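Local coordinates for putative adhesin (Bacteroides thetaiotaomicron, PDB 4QDG), which probably serves as an outer-membrane lipoprotein adhesin of the FimB/Mfa2 family, a group of fimbrillin-associated proteins linked to pili of Bacteroidetes, at residues A[17-22]-A[63-68]; A[35-40]-A[83-88]; A[89-94]-A[121-126]; A[125-130]-A[146-151]. All coordinates share one frame; numbering follows the deposited sequence.

Contact 1: residues A[17-22]-A[63-68]; sequences LRFIYD and ENYRMK
Arg18 and Arg66 run side by side and point the same way where strand 15-20 lies beside strand 67-70. In one of the two conformers modelled for Arg66, CD of Arg18 sits over the centre of one face of its guanidinium, 3.6 Å from CZ of Arg66. The two guanidinium planes are turned 48° apart, and the like charges lie close without stacking in parallel. A bend at chi2 (-66°) folds this conformer back, and its NH1 donates to the backbone O of Tyr65 at 2.8 Å and, at greater length, to that of Glu63. A water joins Arg18 NE to the same Glu63 O.

Phe19 meets apolar partners on the other side of the strand. CB of selenomethionine Met67 comes in at the edge of its ring, 3.8 Å from CE1 of Phe19, while CE2 of Tyr65 approaches CD1 of Phe19 at 3.9 Å. Leu38 and Leu40 of strand 38-44 pack against Phe19 as well. Beneath these side chains, Leu17 and Met67 exchange two N-H...O bonds, the hydrogen-bonded pair of an antiparallel beta ladder whose one face is apolar and whose other carries the arginines.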
loop_
_atom_site.group_PDB
_atom_site.type_symbol
_atom_site.label_atom_id
_atom_site.label_comp_id
_atom_site.label_asym_id
_atom_site.label_seq_id
_atom_site.Cartn_x
_atom_site.Cartn_y
_atom_site.Cartn_z
ATOM N N LEU A 17 21.705 -0.419 12.270
ATOM C CA LEU A 17 20.305 -0.114 12.007
ATOM C C LEU A 17 19.363 -1.256 12.215
ATOM O O LEU A 17 19.604 -2.357 11.738
ATOM C CB LEU A 17 20.124 0.413 10.573
ATOM C CG LEU A 17 20.963 1.620 10.189
ATOM C CD1 LEU A 17 20.699 2.008 8.742
ATOM C CD2 LEU A 17 20.700 2.796 11.123
ATOM N N ARG A 18 18.247 -0.952 12.885
ATOM C CA ARG A 18 17.097 -1.839 13.090
ATOM C C ARG A 18 16.011 -1.366 12.126
ATOM O O ARG A 18 15.903 -0.158 11.862
ATOM C CB ARG A 18 16.615 -1.813 14.563
ATOM C CG ARG A 18 15.381 -2.689 14.840
ATOM C CD ARG A 18 14.997 -2.738 16.303
ATOM N NE ARG A 18 13.967 -3.750 16.539
ATOM C CZ ARG A 18 12.847 -3.554 17.234
ATOM N NH1 ARG A 18 12.595 -2.368 17.784
ATOM N NH2 ARG A 18 11.966 -4.537 17.377
ATOM N N PHE A 19 15.274 -2.307 11.539
ATOM C CA PHE A 19 14.195 -1.988 10.610
ATOM C C PHE A 19 12.876 -2.516 11.165
ATOM O O PHE A 19 12.770 -3.704 11.470
ATOM C CB PHE A 19 14.491 -2.545 9.218
ATOM C CG PHE A 19 15.779 -2.031 8.637
ATOM C CD1 PHE A 19 16.983 -2.683 8.883
ATOM C CD2 PHE A 19 15.798 -0.888 7.844
ATOM C CE1 PHE A 19 18.187 -2.184 8.374
ATOM C CE2 PHE A 19 17.006 -0.403 7.328
ATOM C CZ PHE A 19 18.191 -1.051 7.607
ATOM N N ILE A 20 11.908 -1.627 11.392
ATOM C CA ILE A 20 10.604 -2.056 11.934
ATOM C C ILE A 20 9.456 -1.604 11.022
ATOM O O ILE A 20 9.598 -0.631 10.279
ATOM C CB ILE A 20 10.370 -1.603 13.409
ATOM C CG1 ILE A 20 10.064 -0.107 13.537
ATOM C CG2 ILE A 20 11.548 -2.019 14.307
ATOM C CD1 ILE A 20 9.373 0.303 14.845
ATOM N N TYR A 21 8.331 -2.351 11.070
ATOM C CA TYR A 21 7.077 -2.020 10.386
ATOM C C TYR A 21 5.950 -2.214 11.413
ATOM O O TYR A 21 5.371 -3.294 11.520
ATOM C CB TYR A 21 6.868 -2.806 9.066
ATOM C CG TYR A 21 5.437 -2.805 8.550
ATOM C CD1 TYR A 21 4.763 -1.609 8.285
ATOM C CD2 TYR A 21 4.730 -4.000 8.393
ATOM C CE1 TYR A 21 3.426 -1.605 7.860
ATOM C CE2 TYR A 21 3.404 -4.006 7.953
ATOM C CZ TYR A 21 2.761 -2.807 7.677
ATOM O OH TYR A 21 1.457 -2.838 7.232
ATOM N N ASP A 22 5.713 -1.180 12.224
ATOM C CA ASP A 22 4.651 -1.167 13.232
ATOM C C ASP A 22 3.524 -0.163 12.816
ATOM O O ASP A 22 2.541 -0.047 13.529
ATOM C CB ASP A 22 5.211 -0.886 14.661
ATOM C CG ASP A 22 5.639 0.531 15.005
ATOM O OD1 ASP A 22 5.343 1.458 14.214
ATOM O OD2 ASP A 22 6.214 0.727 16.096
ATOM N N GLU A 63 14.029 -11.328 14.106
ATOM C CA GLU A 63 13.644 -10.060 14.716
ATOM C C GLU A 63 14.841 -9.363 15.394
ATOM O O GLU A 63 14.788 -8.146 15.595
ATOM C CB GLU A 63 12.448 -10.237 15.668
ATOM C CG GLU A 63 11.123 -9.912 14.974
ATOM C CD GLU A 63 9.847 -10.431 15.614
ATOM O OE1 GLU A 63 9.776 -11.650 15.896
ATOM O OE2 GLU A 63 8.894 -9.633 15.779
ATOM N N ASN A 64 15.933 -10.108 15.672
ATOM C CA ASN A 64 17.185 -9.592 16.232
ATOM C C ASN A 64 18.124 -9.033 15.136
ATOM O O ASN A 64 19.226 -8.604 15.463
ATOM C CB ASN A 64 17.919 -10.672 17.059
ATOM C CG ASN A 64 17.200 -11.101 18.327
ATOM O OD1 ASN A 64 16.697 -10.277 19.114
ATOM N ND2 ASN A 64 17.180 -12.414 18.578
ATOM N N TYR A 65 17.700 -9.048 13.848
ATOM C CA TYR A 65 18.478 -8.536 12.720
ATOM C C TYR A 65 18.799 -7.055 12.853
ATOM O O TYR A 65 17.923 -6.240 13.161
ATOM C CB TYR A 65 17.747 -8.749 11.353
ATOM C CG TYR A 65 18.429 -8.068 10.179
ATOM C CD1 TYR A 65 19.701 -8.455 9.765
ATOM C CD2 TYR A 65 17.846 -6.968 9.549
ATOM C CE1 TYR A 65 20.368 -7.781 8.742
ATOM C CE2 TYR A 65 18.503 -6.291 8.516
ATOM C CZ TYR A 65 19.760 -6.708 8.111
ATOM O OH TYR A 65 20.426 -6.058 7.102
ATOM N N ARG A 66 20.072 -6.730 12.599
ATOM C CA ARG A 66 20.612 -5.367 12.591
ATOM C C ARG A 66 21.578 -5.213 11.440
ATOM O O ARG A 66 22.292 -6.153 11.115
ATOM C CB ARG A 66 21.328 -4.996 13.909
ATOM C CG ARG A 66 20.498 -5.097 15.188
ATOM C CD ARG A 66 19.345 -4.128 15.292
ATOM N NE ARG A 66 18.658 -4.304 16.567
ATOM C CZ ARG A 66 17.610 -5.097 16.764
ATOM N NH1 ARG A 66 17.074 -5.771 15.748
ATOM N NH2 ARG A 66 17.073 -5.202 17.969
HETATM N N MSE A 67 21.603 -4.065 10.812
HETATM C CA MSE A 67 22.534 -3.830 9.733
HETATM C C MSE A 67 23.689 -3.005 10.269
HETATM O O MSE A 67 23.509 -1.834 10.609
HETATM C CB MSE A 67 21.867 -3.135 8.538
HETATM C CG MSE A 67 22.808 -3.021 7.344
HETATM SE SE MSE A 67 22.077 -1.924 5.939
HETATM C CE MSE A 67 20.713 -3.202 5.284
ATOM N N LYS A 68 24.879 -3.625 10.342
ATOM C CA LYS A 68 26.095 -2.979 10.788
ATOM C C LYS A 68 26.721 -2.261 9.609
ATOM O O LYS A 68 26.950 -2.880 8.568
ATOM C CB LYS A 68 27.029 -4.030 11.372
ATOM C CG LYS A 68 28.345 -3.503 11.905
ATOM C CD LYS A 68 29.228 -4.671 12.413
ATOM C CE LYS A 68 29.936 -5.449 11.318
ATOM N NZ LYS A 68 31.073 -4.683 10.736
HETATM O O HOH W 1 13.875 -5.781 14.821
HETATM O O HOH W 2 15.779 -5.092 11.939
#

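Contact 2: residues A[35-40]-A[83-88]. With MG (magnesium ion), chain C.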
loop_
_atom_site.group_PDB
_atom_site.type_symbol
_atom_site.label_atom_id
_atom_site.label_comp_id
_atom_site.label_asym_id
_atom_site.label_seq_id
_atom_site.Cartn_x
_atom_site.Cartn_y
_atom_site.Cartn_z
ATOM N N VAL A 35 8.406 -8.021 5.297
ATOM C CA VAL A 35 9.444 -7.482 4.392
ATOM C C VAL A 35 10.515 -8.524 4.119
ATOM O O VAL A 35 11.341 -8.799 4.982
ATOM C CB VAL A 35 10.044 -6.144 4.903
ATOM C CG1 VAL A 35 11.037 -5.569 3.892
ATOM C CG2 VAL A 35 8.944 -5.132 5.210
ATOM N N ASP A 36 10.500 -9.080 2.893
ATOM C CA ASP A 36 11.355 -10.164 2.391
ATOM C C ASP A 36 12.623 -9.668 1.640
ATOM O O ASP A 36 13.499 -10.470 1.320
ATOM C CB ASP A 36 10.516 -11.055 1.432
ATOM C CG ASP A 36 10.069 -10.398 0.118
ATOM O OD1 ASP A 36 9.920 -9.154 0.088
ATOM O OD2 ASP A 36 9.861 -11.131 -0.873
ATOM N N CYS A 37 12.679 -8.377 1.292
ATOM C CA CYS A 37 13.823 -7.796 0.599
ATOM C C CYS A 37 13.965 -6.349 1.019
ATOM O O CYS A 37 12.983 -5.624 1.136
ATOM C CB CYS A 37 13.731 -7.952 -0.919
ATOM S SG CYS A 37 12.265 -7.186 -1.667
ATOM N N LEU A 38 15.192 -5.952 1.318
ATOM C CA LEU A 38 15.454 -4.632 1.831
ATOM C C LEU A 38 16.520 -3.913 1.014
ATOM O O LEU A 38 17.542 -4.495 0.677
ATOM C CB LEU A 38 15.887 -4.809 3.299
ATOM C CG LEU A 38 16.309 -3.595 4.114
ATOM C CD1 LEU A 38 15.143 -2.600 4.302
ATOM C CD2 LEU A 38 16.841 -4.056 5.428
ATOM N N THR A 39 16.252 -2.646 0.692
ATOM C CA THR A 39 17.168 -1.773 -0.013
ATOM C C THR A 39 17.456 -0.642 0.940
ATOM O O THR A 39 16.544 0.103 1.294
ATOM C CB THR A 39 16.582 -1.295 -1.367
ATOM O OG1 THR A 39 16.302 -2.411 -2.204
ATOM C CG2 THR A 39 17.523 -0.337 -2.109
ATOM N N LEU A 40 18.704 -0.501 1.353
ATOM C CA LEU A 40 19.101 0.570 2.278
ATOM C C LEU A 40 20.078 1.523 1.550
ATOM O O LEU A 40 21.116 1.094 1.045
ATOM C CB LEU A 40 19.711 -0.038 3.569
ATOM C CG LEU A 40 20.089 0.893 4.739
ATOM C CD1 LEU A 40 21.422 1.609 4.490
ATOM C CD2 LEU A 40 18.951 1.835 5.160
ATOM N N GLY A 83 10.512 -4.399 -0.626
ATOM C CA GLY A 83 9.797 -4.838 -1.820
ATOM C C GLY A 83 10.287 -4.313 -3.150
ATOM O O GLY A 83 9.566 -4.405 -4.142
ATOM N N LEU A 84 11.503 -3.756 -3.183
ATOM C CA LEU A 84 12.142 -3.228 -4.391
ATOM C C LEU A 84 13.209 -4.164 -4.943
ATOM O O LEU A 84 13.442 -4.152 -6.141
ATOM C CB LEU A 84 12.820 -1.877 -4.093
ATOM C CG LEU A 84 12.146 -0.579 -4.467
ATOM C CD1 LEU A 84 13.155 0.515 -4.535
ATOM C CD2 LEU A 84 11.513 -0.645 -5.812
ATOM N N ALA A 85 13.895 -4.920 -4.057
ATOM C CA ALA A 85 15.066 -5.755 -4.357
ATOM C C ALA A 85 14.785 -7.133 -4.953
ATOM O O ALA A 85 15.486 -7.504 -5.892
ATOM C CB ALA A 85 15.914 -5.930 -3.104
ATOM N N CYS A 86 13.844 -7.919 -4.394
ATOM C CA CYS A 86 13.620 -9.282 -4.908
ATOM C C CYS A 86 12.947 -9.287 -6.298
ATOM O O CYS A 86 12.490 -8.247 -6.775
ATOM C CB CYS A 86 12.864 -10.156 -3.905
ATOM S SG CYS A 86 11.086 -9.838 -3.805
ATOM N N ASN A 87 12.952 -10.465 -6.956
ATOM C CA ASN A 87 12.389 -10.686 -8.294
ATOM C C ASN A 87 10.845 -10.548 -8.322
ATOM O O ASN A 87 10.284 -10.319 -9.398
ATOM C CB ASN A 87 12.818 -12.067 -8.842
ATOM C CG ASN A 87 12.537 -13.249 -7.933
ATOM O OD1 ASN A 87 13.074 -13.369 -6.825
ATOM N ND2 ASN A 87 11.733 -14.185 -8.408
ATOM N N LYS A 88 10.172 -10.671 -7.153
ATOM C CA LYS A 88 8.708 -10.547 -7.020
ATOM C C LYS A 88 8.215 -9.081 -7.168
ATOM O O LYS A 88 7.038 -8.867 -7.465
ATOM C CB LYS A 88 8.223 -11.091 -5.661
ATOM C CG LYS A 88 8.625 -12.504 -5.296
ATOM C CD LYS A 88 8.285 -12.746 -3.827
ATOM C CE LYS A 88 8.924 -14.001 -3.284
ATOM N NZ LYS A 88 8.674 -14.163 -1.827
HETATM MG MG MG C . 10.372 -8.908 -2.066
HETATM O O HOH W 3 13.923 -3.489 -1.136
#
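Two of the three segments that build a metal site meet here: residues leading into strand 38-44 and the loop after strand 75-82 share an ion modelled as magnesium, and His124 completes the set of protein ligands. Asp36 grips the ion with both carboxylate oxygens, unevenly, at 2.2 Å from OD1 of Asp36 and 2.6 Å from its OD2. Two cysteine sulfurs add to this, SG of Cys37 at 2.6 Å and SG of Cys86 at 2.1 Å from the ion, the latter too short for magnesium-sulfur and therefore doubtful. In all three residues the first torsion sets the ligand-bearing group between the backbone N and the carbonyl carbon (chi1 59° in Cys37), which turns both segments onto a common centre.

The sulfur of Cys37 does double duty. Besides the metal, it receives the backbone N-H of Cys86 in a nearly straight bond, 3.2 Å from N to SG, with 167° at the hydrogen. The loops are further tied by Gly83 N, which donates to Cys37 O, and by a water lodged among Thr39 OG1, Leu84 N and Cys37 O. Ala85 CB packs on CB of Cys37, 3.7 Å away. Lys88 stretches across to Asp36, where its NZ forms a salt bridge with OD2 through a weak, long hydrogen bond.

If both sulfurs are thiolates, the site would carry much negative charge, probably tempered by the metal, Lys88 and the amide donated to Cys37 SG. Such sulfur-rich coordination is more usual for zinc or a similar softer metal, leaving the ion's identity open.

Contact 3: residues A[89-94]-A[121-126]; sequences SSFLMK and KNLHGL. With MG (magnesium ion), chain C.
This is a mixed contact, part polar and part apolar, in which the start of the edge strand 91-94 meets the loop that runs from helix 113-116 into strand 127-137. Its polar half is centred on the hydroxyl of Ser90, which lies beside its own backbone N, a rotation that brings OG up to the backbone N of His124. Ser90 OG accepts the N-H of His124 at 2.8 Å, in a nearly straight bond of 169°, and gives its own proton to a water that in turn donates to Asn122 O. One hydroxyl thus serves two places in the loop. A second water links Ser90 N to His124 O and lies in the plane of the Phe91 ring, at its edge.

These bonds hold the backbone of a metal ligand. The imidazole of His124, with CG anti to the backbone N (chi1 -175°), reaches past Ser89, whose CA is 3.7 Å from CD2 of His124, and binds the ion modelled as magnesium through NE2 at 2.2 Å. Asp36, Cys37 and Cys86 supply the other protein ligands of this site, and Ser90 probably helps position the histidine through its backbone.

The apolar half is a CH-pi contact. Methyl CD2 of Leu126 stands over the middle of the Phe91 ring, 3.6 Å from CD2 to the ring centroid and only 10° off the ring normal. Leu126 CB reaches the same ring at 3.9 Å from CD1 and CE1 of Phe91. Leu123 CD1 comes to CZ of Phe91 at 4.4 Å, while Val108, Leu110 and Phe181 of the neighbouring strands add to the packing round the phenyl group.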
loop_
_atom_site.group_PDB
_atom_site.type_symbol
_atom_site.label_atom_id
_atom_site.label_comp_id
_atom_site.label_asym_id
_atom_site.label_seq_id
_atom_site.Cartn_x
_atom_site.Cartn_y
_atom_site.Cartn_z
ATOM N N SER A 89 9.119 -8.095 -6.958
ATOM C CA SER A 89 8.875 -6.651 -6.967
ATOM C C SER A 89 7.910 -6.141 -8.056
ATOM O O SER A 89 7.952 -6.578 -9.206
ATOM C CB SER A 89 10.184 -5.887 -7.085
ATOM O OG SER A 89 9.945 -4.525 -6.786
ATOM N N SER A 90 7.058 -5.199 -7.670
ATOM C CA SER A 90 6.109 -4.556 -8.571
ATOM C C SER A 90 6.566 -3.109 -8.925
ATOM O O SER A 90 6.048 -2.511 -9.868
ATOM C CB SER A 90 4.725 -4.542 -7.936
ATOM O OG SER A 90 4.297 -5.866 -7.666
ATOM N N PHE A 91 7.540 -2.557 -8.170
ATOM C CA PHE A 91 7.997 -1.185 -8.368
ATOM C C PHE A 91 9.476 -1.106 -8.782
ATOM O O PHE A 91 10.220 -2.079 -8.646
ATOM C CB PHE A 91 7.744 -0.359 -7.091
ATOM C CG PHE A 91 6.284 -0.164 -6.725
ATOM C CD1 PHE A 91 5.556 -1.189 -6.121
ATOM C CD2 PHE A 91 5.650 1.049 -6.953
ATOM C CE1 PHE A 91 4.215 -1.021 -5.801
ATOM C CE2 PHE A 91 4.308 1.227 -6.610
ATOM C CZ PHE A 91 3.601 0.192 -6.030
ATOM N N LEU A 92 9.883 0.048 -9.325
ATOM C CA LEU A 92 11.264 0.261 -9.764
ATOM C C LEU A 92 11.792 1.599 -9.308
ATOM O O LEU A 92 11.058 2.589 -9.298
ATOM C CB LEU A 92 11.380 0.218 -11.311
ATOM C CG LEU A 92 10.952 -1.045 -12.058
ATOM C CD1 LEU A 92 10.738 -0.758 -13.527
ATOM C CD2 LEU A 92 11.985 -2.139 -11.907
HETATM N N MSE A 93 13.084 1.643 -8.975
HETATM C CA MSE A 93 13.774 2.885 -8.689
HETATM C C MSE A 93 13.963 3.594 -10.001
HETATM O O MSE A 93 14.296 2.963 -11.004
HETATM C CB MSE A 93 15.110 2.632 -8.007
HETATM C CG MSE A 93 15.093 3.009 -6.572
HETATM SE SE MSE A 93 16.639 2.227 -5.734
HETATM C CE MSE A 93 16.127 2.555 -3.974
ATOM N N LYS A 94 13.705 4.882 -10.010
ATOM C CA LYS A 94 13.756 5.708 -11.213
ATOM C C LYS A 94 14.645 6.936 -10.978
ATOM O O LYS A 94 14.424 7.719 -10.049
ATOM C CB LYS A 94 12.311 6.114 -11.576
ATOM C CG LYS A 94 12.107 6.691 -12.962
ATOM C CD LYS A 94 10.688 7.233 -13.091
ATOM C CE LYS A 94 10.464 7.990 -14.381
ATOM N NZ LYS A 94 9.142 8.662 -14.394
ATOM N N LYS A 121 -0.916 -8.435 -11.495
ATOM C CA LYS A 121 -1.855 -7.424 -10.987
ATOM C C LYS A 121 -1.853 -7.325 -9.461
ATOM O O LYS A 121 -1.960 -6.213 -8.930
ATOM C CB LYS A 121 -3.282 -7.627 -11.510
ATOM C CG LYS A 121 -3.448 -7.268 -12.984
ATOM C CD LYS A 121 -4.912 -7.268 -13.373
ATOM C CE LYS A 121 -5.104 -7.239 -14.850
ATOM N NZ LYS A 121 -6.473 -7.697 -15.213
ATOM N N ASN A 122 -1.703 -8.461 -8.759
ATOM C CA ASN A 122 -1.647 -8.460 -7.298
ATOM C C ASN A 122 -0.239 -7.974 -6.912
ATOM O O ASN A 122 0.735 -8.720 -7.055
ATOM C CB ASN A 122 -1.980 -9.854 -6.731
ATOM C CG ASN A 122 -2.101 -9.890 -5.240
ATOM O OD1 ASN A 122 -2.098 -8.863 -4.564
ATOM N ND2 ASN A 122 -2.273 -11.072 -4.695
ATOM N N LEU A 123 -0.133 -6.698 -6.509
ATOM C CA LEU A 123 1.138 -6.023 -6.278
ATOM C C LEU A 123 1.864 -6.531 -5.055
ATOM O O LEU A 123 1.260 -6.775 -4.002
ATOM C CB LEU A 123 0.981 -4.478 -6.182
ATOM C CG LEU A 123 0.147 -3.761 -7.269
ATOM C CD1 LEU A 123 0.022 -2.277 -6.964
ATOM C CD2 LEU A 123 0.712 -3.978 -8.681
ATOM N N HIS A 124 3.188 -6.668 -5.211
ATOM C CA HIS A 124 4.116 -7.049 -4.142
ATOM C C HIS A 124 4.239 -5.833 -3.209
ATOM O O HIS A 124 4.397 -4.710 -3.688
ATOM C CB HIS A 124 5.471 -7.457 -4.767
ATOM C CG HIS A 124 6.510 -7.984 -3.809
ATOM N ND1 HIS A 124 6.333 -9.182 -3.120
ATOM C CD2 HIS A 124 7.759 -7.518 -3.545
ATOM C CE1 HIS A 124 7.443 -9.359 -2.415
ATOM N NE2 HIS A 124 8.328 -8.388 -2.643
ATOM N N GLY A 125 4.121 -6.057 -1.905
ATOM C CA GLY A 125 4.211 -5.012 -0.888
ATOM C C GLY A 125 5.367 -4.052 -1.091
ATOM O O GLY A 125 6.477 -4.474 -1.428
ATOM N N LEU A 126 5.085 -2.747 -0.974
ATOM C CA LEU A 126 6.102 -1.705 -1.079
ATOM C C LEU A 126 6.162 -1.003 0.259
ATOM O O LEU A 126 5.133 -0.580 0.781
ATOM C CB LEU A 126 5.841 -0.723 -2.247
ATOM C CG LEU A 126 6.897 0.379 -2.428
ATOM C CD1 LEU A 126 8.226 -0.215 -2.920
ATOM C CD2 LEU A 126 6.397 1.466 -3.365
HETATM MG MG MG C . 10.372 -8.908 -2.066
HETATM O O HOH W 4 2.964 -7.760 -9.061
HETATM O O HOH W 5 6.904 -4.318 -4.980
#

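Contact 4: residues A[125-130]-A[146-151]; sequences GLYWGE and MMKNTN. With MG (magnesium ion), chain D.
Strands 127-137 and 140-159 run antiparallel here as the two arms of a beta hairpin, with Tyr127 and Lys148 a non-hydrogen-bonded pair and Trp128 and Met147 a hydrogen-bonded one. Trp128 and Met147 bond in both directions, and past them Asn149 N donates to Leu126 O at 2.7 Å, almost straight at 176°.

Tyr127 and Lys148 share one face and lie alongside each other, pointing the same way. The lysine chain, extended beyond CG, follows the phenol from CB, 3.7 Å from CE2 of Tyr127, to CD, 3.7 Å from its OH; the ammonium then goes on to Ser277 OG. Behind this pair the bend at chi3 (82°) in selenomethionine Met146 curls its CE back to within 3.8 Å of CB of Tyr127. On the other face CG of selenomethionine Met147 approaches Trp128 at the ring edge, 4.3 Å from CE3. Nearby, ND2 of Asn149 rests 3.4 Å from CD2 of Leu126, while OD1 of Asn149 bonds to Asn185.

Where the ladder ends, Thr150 OG1 takes a weak bond from Leu126 N, and Asn151 OD1 binds a second magnesium ion at 2.3 Å. A water close to Lys148 O and Thr150 O is another ligand. Leu273 and Glu276, far along the chain, supply backbone oxygens, so the metal ties the hairpin arm to them through neutral protein oxygens alone.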
loop_
_atom_site.group_PDB
_atom_site.type_symbol
_atom_site.label_atom_id
_atom_site.label_comp_id
_atom_site.label_asym_id
_atom_site.label_seq_id
_atom_site.Cartn_x
_atom_site.Cartn_y
_atom_site.Cartn_z
ATOM N N GLY A 125 4.121 -6.057 -1.905
ATOM C CA GLY A 125 4.211 -5.012 -0.888
ATOM C C GLY A 125 5.367 -4.052 -1.091
ATOM O O GLY A 125 6.477 -4.474 -1.428
ATOM N N LEU A 126 5.085 -2.747 -0.974
ATOM C CA LEU A 126 6.102 -1.705 -1.079
ATOM C C LEU A 126 6.162 -1.003 0.259
ATOM O O LEU A 126 5.133 -0.580 0.781
ATOM C CB LEU A 126 5.841 -0.723 -2.247
ATOM C CG LEU A 126 6.897 0.379 -2.428
ATOM C CD1 LEU A 126 8.226 -0.215 -2.920
ATOM C CD2 LEU A 126 6.397 1.466 -3.365
ATOM N N TYR A 127 7.359 -0.959 0.853
ATOM C CA TYR A 127 7.588 -0.367 2.172
ATOM C C TYR A 127 8.630 0.727 2.087
ATOM O O TYR A 127 9.493 0.702 1.214
ATOM C CB TYR A 127 7.988 -1.442 3.203
ATOM C CG TYR A 127 6.943 -2.525 3.376
ATOM C CD1 TYR A 127 6.865 -3.595 2.488
ATOM C CD2 TYR A 127 6.040 -2.489 4.434
ATOM C CE1 TYR A 127 5.887 -4.581 2.622
ATOM C CE2 TYR A 127 5.099 -3.510 4.618
ATOM C CZ TYR A 127 5.010 -4.541 3.694
ATOM O OH TYR A 127 4.073 -5.542 3.839
ATOM N N TRP A 128 8.495 1.742 2.947
ATOM C CA TRP A 128 9.392 2.890 2.959
ATOM C C TRP A 128 9.538 3.458 4.354
ATOM O O TRP A 128 8.577 3.520 5.103
ATOM C CB TRP A 128 8.876 3.992 2.001
ATOM C CG TRP A 128 9.700 5.240 2.001
ATOM C CD1 TRP A 128 10.809 5.490 1.245
ATOM C CD2 TRP A 128 9.527 6.380 2.850
ATOM N NE1 TRP A 128 11.319 6.728 1.551
ATOM C CE2 TRP A 128 10.547 7.299 2.528
ATOM C CE3 TRP A 128 8.584 6.731 3.830
ATOM C CZ2 TRP A 128 10.645 8.546 3.144
ATOM C CZ3 TRP A 128 8.689 7.968 4.445
ATOM C CH2 TRP A 128 9.706 8.860 4.101
ATOM N N GLY A 129 10.737 3.947 4.634
ATOM C CA GLY A 129 11.092 4.654 5.853
ATOM C C GLY A 129 12.420 5.362 5.671
ATOM O O GLY A 129 13.201 5.013 4.783
ATOM N N GLU A 130 12.703 6.338 6.535
ATOM C CA GLU A 130 13.988 7.064 6.511
ATOM C C GLU A 130 14.413 7.476 7.936
ATOM O O GLU A 130 13.579 7.531 8.845
ATOM C CB GLU A 130 13.936 8.284 5.575
ATOM C CG GLU A 130 12.880 9.311 5.947
ATOM C CD GLU A 130 12.863 10.579 5.119
ATOM O OE1 GLU A 130 13.517 10.601 4.052
ATOM O OE2 GLU A 130 12.207 11.558 5.544
HETATM N N MSE A 146 9.205 1.956 9.238
HETATM C CA MSE A 146 8.688 1.892 7.888
HETATM C C MSE A 146 7.168 1.829 7.777
HETATM O O MSE A 146 6.473 1.426 8.717
HETATM C CB MSE A 146 9.322 0.720 7.180
HETATM C CG MSE A 146 10.831 0.916 7.088
HETATM SE SE MSE A 146 11.642 -0.590 6.340
HETATM C CE MSE A 146 11.316 -0.184 4.443
HETATM N N MSE A 147 6.667 2.271 6.604
HETATM C CA MSE A 147 5.247 2.231 6.296
HETATM C C MSE A 147 5.011 1.428 5.035
HETATM O O MSE A 147 5.932 1.253 4.264
HETATM C CB MSE A 147 4.628 3.626 6.190
HETATM C CG MSE A 147 5.136 4.464 5.022
HETATM SE SE MSE A 147 3.879 5.906 4.674
HETATM C CE MSE A 147 2.843 4.978 3.513
ATOM N N LYS A 148 3.783 0.922 4.854
ATOM C CA LYS A 148 3.375 0.130 3.698
ATOM C C LYS A 148 2.661 1.063 2.697
ATOM O O LYS A 148 1.762 1.806 3.088
ATOM C CB LYS A 148 2.466 -1.019 4.182
ATOM C CG LYS A 148 2.044 -1.997 3.100
ATOM C CD LYS A 148 1.300 -3.157 3.698
ATOM C CE LYS A 148 0.803 -4.127 2.655
ATOM N NZ LYS A 148 -0.138 -5.108 3.274
ATOM N N ASN A 149 3.077 1.046 1.431
ATOM C CA ASN A 149 2.513 1.912 0.379
ATOM C C ASN A 149 1.423 1.237 -0.444
ATOM O O ASN A 149 0.712 1.936 -1.163
ATOM C CB ASN A 149 3.613 2.373 -0.606
ATOM C CG ASN A 149 4.594 3.361 -0.026
ATOM O OD1 ASN A 149 4.283 4.122 0.876
ATOM N ND2 ASN A 149 5.774 3.434 -0.605
ATOM N N THR A 150 1.325 -0.111 -0.399
ATOM C CA THR A 150 0.349 -0.816 -1.225
ATOM C C THR A 150 -0.916 -1.137 -0.408
ATOM O O THR A 150 -0.880 -1.174 0.837
ATOM C CB THR A 150 0.991 -2.073 -1.854
ATOM O OG1 THR A 150 1.634 -2.830 -0.826
ATOM C CG2 THR A 150 1.989 -1.741 -2.975
ATOM N N ASN A 151 -2.025 -1.371 -1.124
ATOM C CA ASN A 151 -3.338 -1.645 -0.572
ATOM C C ASN A 151 -4.054 -2.727 -1.334
ATOM O O ASN A 151 -3.846 -2.899 -2.531
ATOM C CB ASN A 151 -4.197 -0.363 -0.622
ATOM C CG ASN A 151 -3.711 0.720 0.286
ATOM O OD1 ASN A 151 -3.948 0.710 1.503
ATOM N ND2 ASN A 151 -2.954 1.625 -0.272
HETATM MG MG MG D . -2.953 1.783 3.309
HETATM O O HOH W 6 -1.012 0.895 2.997
#

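Contact 4 is the most buried of the four and lies nearest the centre of the chain; contacts 3, 2 and 1, all partly buried, follow at growing distance, contact 1 with its arginines toward the surface. Contacts 2 and 3 share one metal ion, and Gly83 O and Ser89 OG join them again. Contacts 3 and 4 have Gly125 and Leu126 in common, so the loop carrying His124 leads directly into the hairpin, whose own metal is a different one. Contact 1 meets contact 4 through strands 15-20 and 140-159, and contact 2 through Leu38 and Leu40. Contact 1 adds arginine and apolar packing to one bridge; contact 3 combines metal ligation, serine and water bonds with CH-pi packing.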